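Local atomic coordinates of first ORF in transposon ISC1904 (Sulfolobus solfataricus, PDB entry 3ILX), a protein that is of unknown function in detail but, as the resolvase-like part of a transposon-encoded serine recombinase, probably takes part in DNA binding and strand exchange. Residues K25-Q30 with V95-E100; M58-E63 with E84-A89; L75-F80 with Q99-P104. One frame throughout, in Å; residues are numbered along the deposited sequence.

Contact 1 (K25-Q30 with V95-E100); sequences KYLEEQ and VVLNQE
L97 reaches from the end of an edge strand onto Y26, L27 and Q30 of helix 19-30. No hydrogen bond crosses the contact, and one methyl group, L97 CD1, does most of the touching. L27 CD2 meets it from the sheet side of the helix at 3.7 Å. Y26 comes from the opposite direction to L97, its CG anti to the backbone N (chi1 165°), which lays the ring beside the leucine. L97 CD1 sits oblique to that ring near CE2 and CZ, and the modelled spacing at CE2 is too tight to be trusted. Y26 OH also passes L97, 3.6 Å from L97 CB.

The fold explains the meeting. The core is a four-stranded parallel sheet in the order 36-41, 4-11, 64-69, 93-96, and helix 19-30 packs against it through L27, which touches L7 and A9 on strand 4-11. L97 follows strand 93-96 directly and also rests on I68 of strand 64-69, so L97 bridges strand 64-69 and the helix that packs on strand 4-11.

Q30 contributes only its aliphatic part: CG lies 3.6 Å from L97 CD1, while CB is 4.1 Å from L97 CD2. The chain bends at chi2 (-62°), turning the amide aside.

Hydrogen bonds hold the outgoing chain instead of crossing the contact. The backbones of L97 and N98 hydrogen-bond to those of T69 and A70, and N98 OD1 accepts from E100 N at 3.0 Å, through an in-plane lone pair, making an Asx turn that bends the chain beyond the strand.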
# COMPACT_ATOMS: atom_id res chain seq x y z
N LYS A 25 22.04 -13.51 5.47
CA LYS A 25 22.70 -14.46 6.33
C LYS A 25 21.85 -14.72 7.56
O LYS A 25 21.75 -15.87 8.01
CB LYS A 25 24.06 -13.92 6.73
CG LYS A 25 25.03 -14.95 7.29
CD LYS A 25 26.46 -14.39 7.37
CE LYS A 25 26.52 -13.14 8.24
NZ LYS A 25 26.66 -13.51 9.69
N TYR A 26 21.22 -13.68 8.08
CA TYR A 26 20.36 -13.87 9.24
C TYR A 26 19.19 -14.80 8.89
O TYR A 26 18.86 -15.72 9.65
CB TYR A 26 19.87 -12.53 9.79
CG TYR A 26 18.71 -12.68 10.76
CD1 TYR A 26 18.86 -13.36 11.98
CD2 TYR A 26 17.47 -12.16 10.44
CE1 TYR A 26 17.78 -13.51 12.86
CE2 TYR A 26 16.39 -12.29 11.32
CZ TYR A 26 16.55 -12.96 12.51
OH TYR A 26 15.46 -13.07 13.35
N LEU A 27 18.60 -14.56 7.72
CA LEU A 27 17.47 -15.33 7.21
C LEU A 27 17.84 -16.79 7.06
O LEU A 27 17.10 -17.68 7.50
CB LEU A 27 16.98 -14.77 5.86
CG LEU A 27 16.22 -13.44 5.89
CD1 LEU A 27 15.79 -13.06 4.50
CD2 LEU A 27 14.99 -13.51 6.80
N GLU A 28 19.00 -17.03 6.46
CA GLU A 28 19.48 -18.37 6.23
C GLU A 28 19.76 -19.14 7.53
O GLU A 28 19.52 -20.35 7.58
CB GLU A 28 20.69 -18.35 5.28
CG GLU A 28 20.24 -17.87 3.90
CD GLU A 28 21.36 -17.62 2.90
OE1 GLU A 28 22.55 -17.65 3.30
OE2 GLU A 28 21.02 -17.38 1.71
N GLU A 29 20.21 -18.45 8.57
CA GLU A 29 20.40 -19.11 9.87
C GLU A 29 19.10 -19.54 10.52
O GLU A 29 19.08 -20.51 11.28
CB GLU A 29 21.19 -18.22 10.82
CG GLU A 29 22.68 -18.44 10.71
CD GLU A 29 23.50 -17.16 10.83
OE1 GLU A 29 22.92 -16.09 11.14
OE2 GLU A 29 24.73 -17.25 10.64
N GLN A 30 18.02 -18.83 10.21
CA GLN A 30 16.71 -19.16 10.76
C GLN A 30 15.96 -20.20 9.93
O GLN A 30 15.29 -21.09 10.49
CB GLN A 30 15.87 -17.89 10.96
CG GLN A 30 16.60 -16.82 11.79
CD GLN A 30 16.90 -17.30 13.18
OE1 GLN A 30 18.04 -17.64 13.51
NE2 GLN A 30 15.86 -17.40 14.01
N VAL A 95 6.02 -15.64 6.30
CA VAL A 95 6.59 -15.73 7.65
C VAL A 95 7.50 -14.53 7.87
O VAL A 95 8.36 -14.22 7.03
CB VAL A 95 7.41 -17.02 7.88
CG1 VAL A 95 7.94 -17.11 9.37
CG2 VAL A 95 6.56 -18.21 7.55
N VAL A 96 7.26 -13.82 8.97
CA VAL A 96 8.09 -12.70 9.37
C VAL A 96 8.80 -13.18 10.62
O VAL A 96 8.15 -13.76 11.52
CB VAL A 96 7.28 -11.36 9.56
CG1 VAL A 96 6.69 -10.86 8.23
CG2 VAL A 96 6.12 -11.53 10.54
N LEU A 97 10.12 -13.03 10.68
CA LEU A 97 10.87 -13.56 11.83
C LEU A 97 10.62 -12.70 13.05
O LEU A 97 10.77 -13.14 14.19
CB LEU A 97 12.37 -13.62 11.55
CG LEU A 97 12.82 -14.51 10.40
CD1 LEU A 97 14.34 -14.49 10.34
CD2 LEU A 97 12.29 -15.92 10.54
N ASN A 98 10.27 -11.45 12.81
CA ASN A 98 9.80 -10.62 13.88
C ASN A 98 8.54 -9.87 13.43
O ASN A 98 8.48 -9.36 12.29
CB ASN A 98 10.91 -9.67 14.33
CG ASN A 98 10.68 -9.14 15.74
OD1 ASN A 98 9.68 -8.45 16.02
ND2 ASN A 98 11.58 -9.49 16.65
N GLN A 99 7.53 -9.83 14.31
CA GLN A 99 6.27 -9.13 14.06
C GLN A 99 6.48 -7.63 13.91
O GLN A 99 5.85 -6.99 13.07
CB GLN A 99 5.24 -9.42 15.19
CG GLN A 99 4.65 -10.85 15.15
CD GLN A 99 3.77 -11.09 13.91
OE1 GLN A 99 2.88 -10.30 13.63
NE2 GLN A 99 4.03 -12.18 13.19
N GLU A 100 7.37 -7.07 14.73
CA GLU A 100 7.65 -5.64 14.69
C GLU A 100 8.82 -5.32 13.77
O GLU A 100 9.90 -5.94 13.86
CB GLU A 100 7.96 -5.11 16.08
CG GLU A 100 6.70 -4.71 16.84
CD GLU A 100 6.83 -4.95 18.32
OE1 GLU A 100 7.79 -5.63 18.73
OE2 GLU A 100 5.97 -4.44 19.09

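Contact 2 (M58-E63 with E84-A89); sequences MILNNE and EEVCKA
I59 and C87 bring the last turn of helix 50-60 against helix 80-89, with their CA atoms 6.7 Å apart, and L60 and V86 follow with CA atoms at 7.4 Å. All four side chains are buried, and no hydrogen bond crosses between the segments. I59 uses two branches: its CD1 meets C87 SG at 3.9 Å, while its CG2 touches V86 CG1 at 4.1 Å, the two side chains crossing at about a right angle. V86 CG1 stands anti to the backbone N (chi1 174°), which directs it at both I59 and L60. There L60 CD2 packs on it at 3.7 Å, the shortest approach of the contact. The layer continues into the second subunit, where V86 meets V86 and L60 meets A89 of that chain.

The charged pair of helix 80-89 lies away from helix 50-60, where E85 meets the second subunit. K88 NZ makes a weak salt bridge to E85 OE2 at 3.3 Å, and E85 OE2 also pairs with R57 of the second subunit.

Just beyond L60, helix 50-60 ends in a Schellman motif, with E63 N bonded to M58 O, N62 N to I59 O, and N62 at positive phi as its C-prime residue. N62 OD1 then hydrogen-bonds H90 ND1. Two helices packed side by side on one face of the parallel sheet, I59 against V67 and C87 against I94, are an alpha/beta arrangement of the resolvase domain.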
# COMPACT_ATOMS: atom_id res chain seq x y z
N MSE A 58 5.31 -14.95 -8.90
CA MSE A 58 5.47 -16.36 -8.58
C MSE A 58 4.36 -16.86 -7.64
O MSE A 58 3.85 -17.95 -7.82
CB MSE A 58 6.83 -16.64 -7.95
CG MSE A 58 7.97 -16.63 -8.95
SE MSE A 58 9.62 -16.94 -7.95
CE MSE A 58 9.51 -18.90 -7.85
N ILE A 59 4.02 -16.06 -6.63
CA ILE A 59 2.95 -16.43 -5.68
C ILE A 59 1.65 -16.60 -6.45
O ILE A 59 0.96 -17.61 -6.31
CB ILE A 59 2.77 -15.36 -4.58
CG1 ILE A 59 4.00 -15.30 -3.68
CG2 ILE A 59 1.49 -15.62 -3.73
CD1 ILE A 59 4.10 -14.03 -2.81
N LEU A 60 1.34 -15.60 -7.28
CA LEU A 60 0.13 -15.56 -8.09
C LEU A 60 0.07 -16.70 -9.11
O LEU A 60 -1.03 -17.12 -9.50
CB LEU A 60 0.02 -14.22 -8.82
CG LEU A 60 -0.37 -13.00 -7.99
CD1 LEU A 60 -0.06 -11.67 -8.74
CD2 LEU A 60 -1.84 -13.08 -7.56
N ASN A 61 1.24 -17.19 -9.53
CA ASN A 61 1.34 -18.35 -10.41
C ASN A 61 1.44 -19.69 -9.65
O ASN A 61 1.79 -20.71 -10.24
CB ASN A 61 2.49 -18.19 -11.40
CG ASN A 61 2.37 -19.13 -12.62
OD1 ASN A 61 1.27 -19.53 -13.02
ND2 ASN A 61 3.50 -19.51 -13.19
N ASN A 62 1.15 -19.66 -8.36
CA ASN A 62 1.14 -20.87 -7.54
C ASN A 62 2.48 -21.57 -7.48
O ASN A 62 2.53 -22.79 -7.47
CB ASN A 62 0.06 -21.85 -8.03
CG ASN A 62 -1.33 -21.25 -7.99
OD1 ASN A 62 -1.73 -20.69 -6.97
ND2 ASN A 62 -2.05 -21.31 -9.10
N GLU A 63 3.58 -20.82 -7.45
CA GLU A 63 4.91 -21.44 -7.41
C GLU A 63 5.48 -21.51 -5.98
O GLU A 63 6.53 -22.10 -5.75
CB GLU A 63 5.88 -20.67 -8.30
CG GLU A 63 5.56 -20.78 -9.76
CD GLU A 63 6.38 -19.83 -10.62
OE1 GLU A 63 7.63 -19.86 -10.56
OE2 GLU A 63 5.76 -19.06 -11.38
N GLU A 84 -1.04 -10.61 2.20
CA GLU A 84 -1.45 -11.77 2.98
C GLU A 84 -2.72 -12.41 2.40
O GLU A 84 -2.90 -13.62 2.40
CB GLU A 84 -1.73 -11.34 4.41
CG GLU A 84 -0.52 -10.91 5.24
CD GLU A 84 -0.92 -10.58 6.68
OE1 GLU A 84 -1.75 -9.65 6.92
OE2 GLU A 84 -0.44 -11.28 7.58
N GLU A 85 -3.62 -11.56 1.90
CA GLU A 85 -4.85 -12.06 1.30
C GLU A 85 -4.47 -12.83 0.04
O GLU A 85 -4.98 -13.93 -0.20
CB GLU A 85 -5.80 -10.91 0.99
CG GLU A 85 -6.48 -10.27 2.21
CD GLU A 85 -7.44 -11.20 2.89
OE1 GLU A 85 -8.04 -12.07 2.22
OE2 GLU A 85 -7.63 -11.05 4.11
N VAL A 86 -3.55 -12.25 -0.74
CA VAL A 86 -3.05 -12.88 -1.96
C VAL A 86 -2.44 -14.24 -1.66
O VAL A 86 -2.75 -15.24 -2.30
CB VAL A 86 -2.02 -11.97 -2.67
CG1 VAL A 86 -1.39 -12.70 -3.88
CG2 VAL A 86 -2.72 -10.68 -3.15
N CYS A 87 -1.57 -14.27 -0.65
CA CYS A 87 -0.90 -15.53 -0.27
C CYS A 87 -1.90 -16.59 0.18
O CYS A 87 -1.77 -17.77 -0.17
CB CYS A 87 0.12 -15.26 0.82
SG CYS A 87 1.53 -14.41 0.14
N LYS A 88 -2.90 -16.16 0.96
CA LYS A 88 -3.90 -17.08 1.49
C LYS A 88 -4.62 -17.76 0.31
O LYS A 88 -4.75 -18.98 0.27
CB LYS A 88 -4.86 -16.35 2.43
CG LYS A 88 -5.93 -17.24 3.09
CD LYS A 88 -6.68 -16.50 4.23
CE LYS A 88 -7.50 -15.32 3.71
NZ LYS A 88 -7.87 -14.31 4.77
N ALA A 89 -5.04 -16.99 -0.68
CA ALA A 89 -5.70 -17.56 -1.85
C ALA A 89 -4.76 -18.43 -2.71
O ALA A 89 -5.23 -19.22 -3.51
CB ALA A 89 -6.33 -16.44 -2.71

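Contact 3 (L75-F80 with Q99-P104)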
# COMPACT_ATOMS: atom_id res chain seq x y z
N LEU A 75 8.88 -6.39 3.04
CA LEU A 75 8.10 -6.63 1.81
C LEU A 75 7.54 -5.36 1.22
O LEU A 75 7.71 -5.10 0.02
CB LEU A 75 6.98 -7.68 2.00
CG LEU A 75 7.54 -9.11 1.88
CD1 LEU A 75 6.60 -10.17 2.52
CD2 LEU A 75 7.91 -9.44 0.41
N VAL A 76 6.82 -4.59 2.03
CA VAL A 76 6.18 -3.36 1.58
C VAL A 76 6.02 -2.41 2.75
O VAL A 76 5.97 -2.84 3.92
CB VAL A 76 4.73 -3.58 1.00
CG1 VAL A 76 4.78 -4.15 -0.41
CG2 VAL A 76 3.89 -4.47 1.93
N ARG A 77 5.90 -1.13 2.43
CA ARG A 77 5.58 -0.12 3.45
C ARG A 77 4.06 -0.05 3.68
O ARG A 77 3.62 0.22 4.77
CB ARG A 77 6.14 1.24 3.00
CG ARG A 77 5.74 2.50 3.82
CD ARG A 77 6.26 2.45 5.24
NE ARG A 77 7.72 2.33 5.26
CZ ARG A 77 8.43 1.65 6.17
NH1 ARG A 77 7.83 1.01 7.20
NH2 ARG A 77 9.75 1.60 6.05
N PHE A 78 3.27 -0.25 2.63
CA PHE A 78 1.79 -0.24 2.76
C PHE A 78 1.29 -1.49 2.07
O PHE A 78 1.90 -1.91 1.10
CB PHE A 78 1.18 0.96 2.00
CG PHE A 78 1.46 2.29 2.65
CD1 PHE A 78 0.79 2.66 3.83
CD2 PHE A 78 2.40 3.16 2.10
CE1 PHE A 78 1.05 3.91 4.46
CE2 PHE A 78 2.69 4.42 2.71
CZ PHE A 78 2.02 4.79 3.89
N GLY A 79 0.16 -2.03 2.53
CA GLY A 79 -0.53 -3.12 1.82
C GLY A 79 -0.06 -4.50 2.20
O GLY A 79 -0.42 -5.51 1.56
N PHE A 80 0.73 -4.60 3.27
CA PHE A 80 1.08 -5.94 3.75
C PHE A 80 -0.16 -6.85 3.84
O PHE A 80 -0.11 -8.02 3.48
CB PHE A 80 1.87 -5.88 5.07
CG PHE A 80 2.45 -7.21 5.49
CD1 PHE A 80 3.68 -7.63 5.01
CD2 PHE A 80 1.77 -8.03 6.37
CE1 PHE A 80 4.23 -8.86 5.41
CE2 PHE A 80 2.31 -9.29 6.79
CZ PHE A 80 3.53 -9.71 6.30
N GLN A 99 7.53 -9.83 14.31
CA GLN A 99 6.27 -9.13 14.06
C GLN A 99 6.48 -7.63 13.91
O GLN A 99 5.85 -6.99 13.07
CB GLN A 99 5.24 -9.42 15.19
CG GLN A 99 4.65 -10.85 15.15
CD GLN A 99 3.77 -11.09 13.91
OE1 GLN A 99 2.88 -10.30 13.63
NE2 GLN A 99 4.03 -12.18 13.19
N GLU A 100 7.37 -7.07 14.73
CA GLU A 100 7.65 -5.64 14.69
C GLU A 100 8.82 -5.32 13.77
O GLU A 100 9.90 -5.94 13.86
CB GLU A 100 7.96 -5.11 16.08
CG GLU A 100 6.70 -4.71 16.84
CD GLU A 100 6.83 -4.95 18.32
OE1 GLU A 100 7.79 -5.63 18.73
OE2 GLU A 100 5.97 -4.44 19.09
N ASP A 101 8.61 -4.30 12.96
CA ASP A 101 9.64 -3.75 12.09
C ASP A 101 10.82 -3.15 12.85
O ASP A 101 10.65 -2.48 13.86
CB ASP A 101 9.03 -2.67 11.21
CG ASP A 101 8.07 -3.24 10.20
OD1 ASP A 101 8.30 -4.38 9.75
OD2 ASP A 101 7.09 -2.54 9.85
N LYS A 102 12.02 -3.40 12.34
CA LYS A 102 13.23 -2.83 12.90
C LYS A 102 13.89 -1.88 11.89
O LYS A 102 15.09 -1.85 11.74
CB LYS A 102 14.18 -3.97 13.35
CG LYS A 102 13.76 -4.64 14.65
CD LYS A 102 13.59 -3.57 15.77
CE LYS A 102 13.30 -4.17 17.15
NZ LYS A 102 11.95 -4.82 17.21
N THR A 103 13.06 -1.15 11.16
CA THR A 103 13.49 -0.15 10.17
C THR A 103 14.53 0.85 10.67
O THR A 103 14.32 1.46 11.72
CB THR A 103 12.27 0.64 9.77
OG1 THR A 103 11.14 -0.23 9.78
CG2 THR A 103 12.43 1.25 8.37
N PRO A 104 15.64 1.06 9.92
CA PRO A 104 16.56 2.16 10.25
C PRO A 104 15.88 3.53 10.15
O PRO A 104 14.98 3.73 9.31
CB PRO A 104 17.64 2.06 9.17
CG PRO A 104 17.56 0.64 8.69
CD PRO A 104 16.10 0.35 8.71
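R77 and T103 carry most of this contact, with D101 at its margin. R77 starts with CG anti to the backbone N (chi1 171°), then bends at chi2 and chi3, curling its guanidinium round to meet T103. There the T103 methyl CG2 sits at the guanidinium edge, near its plane, 3.6 Å from R77 NH2. The two side chains approach from opposite directions, and the methyl packs on the guanidinium without making a polar bond to it.

D101 OD2 lies oblique to the guanidinium, 4.5 Å from R77 NH1, too far for a salt bridge. The firm partners of all three residues lie nearby. R77 binds D111 through NE and D73 through NH1, T103 OG1 bonds to the same D73 oxygen, and D101 OD1 accepts from D73 N.

Segment 75-80 joins helix 72-75 to helix 80-89, whereas segment 99-104 leads from strand 93-96 into the long helix 105-125. In the resolvase family such a long helix takes part in dimer contacts, consistent with R77 packing on F119 of the second subunit.

T103 also touches R74 and L108, and P104 is the N-cap of the long helix.

In the fold
Contacts 2 and 3 are buried and both touch the second subunit, whereas contact 1 is only partly buried and has no other chain on its segments. Contacts 1 and 3 share Q99 and E100 and meet where V96 CG1 packs on F80 CZ (3.9 Å); their centres lie about 13 Å apart. Contact 2 stands off, with its centre about 20 Å from that of contact 1 and about 19 Å from that of contact 3, although helix 80-89 leads on to strand 93-96. The chemistry follows position: contacts 1 and 2 pack apolar side chains around the beta-sheet, whereas contact 3 sets an arginine among acids where strand 93-96 gives way to the long helix.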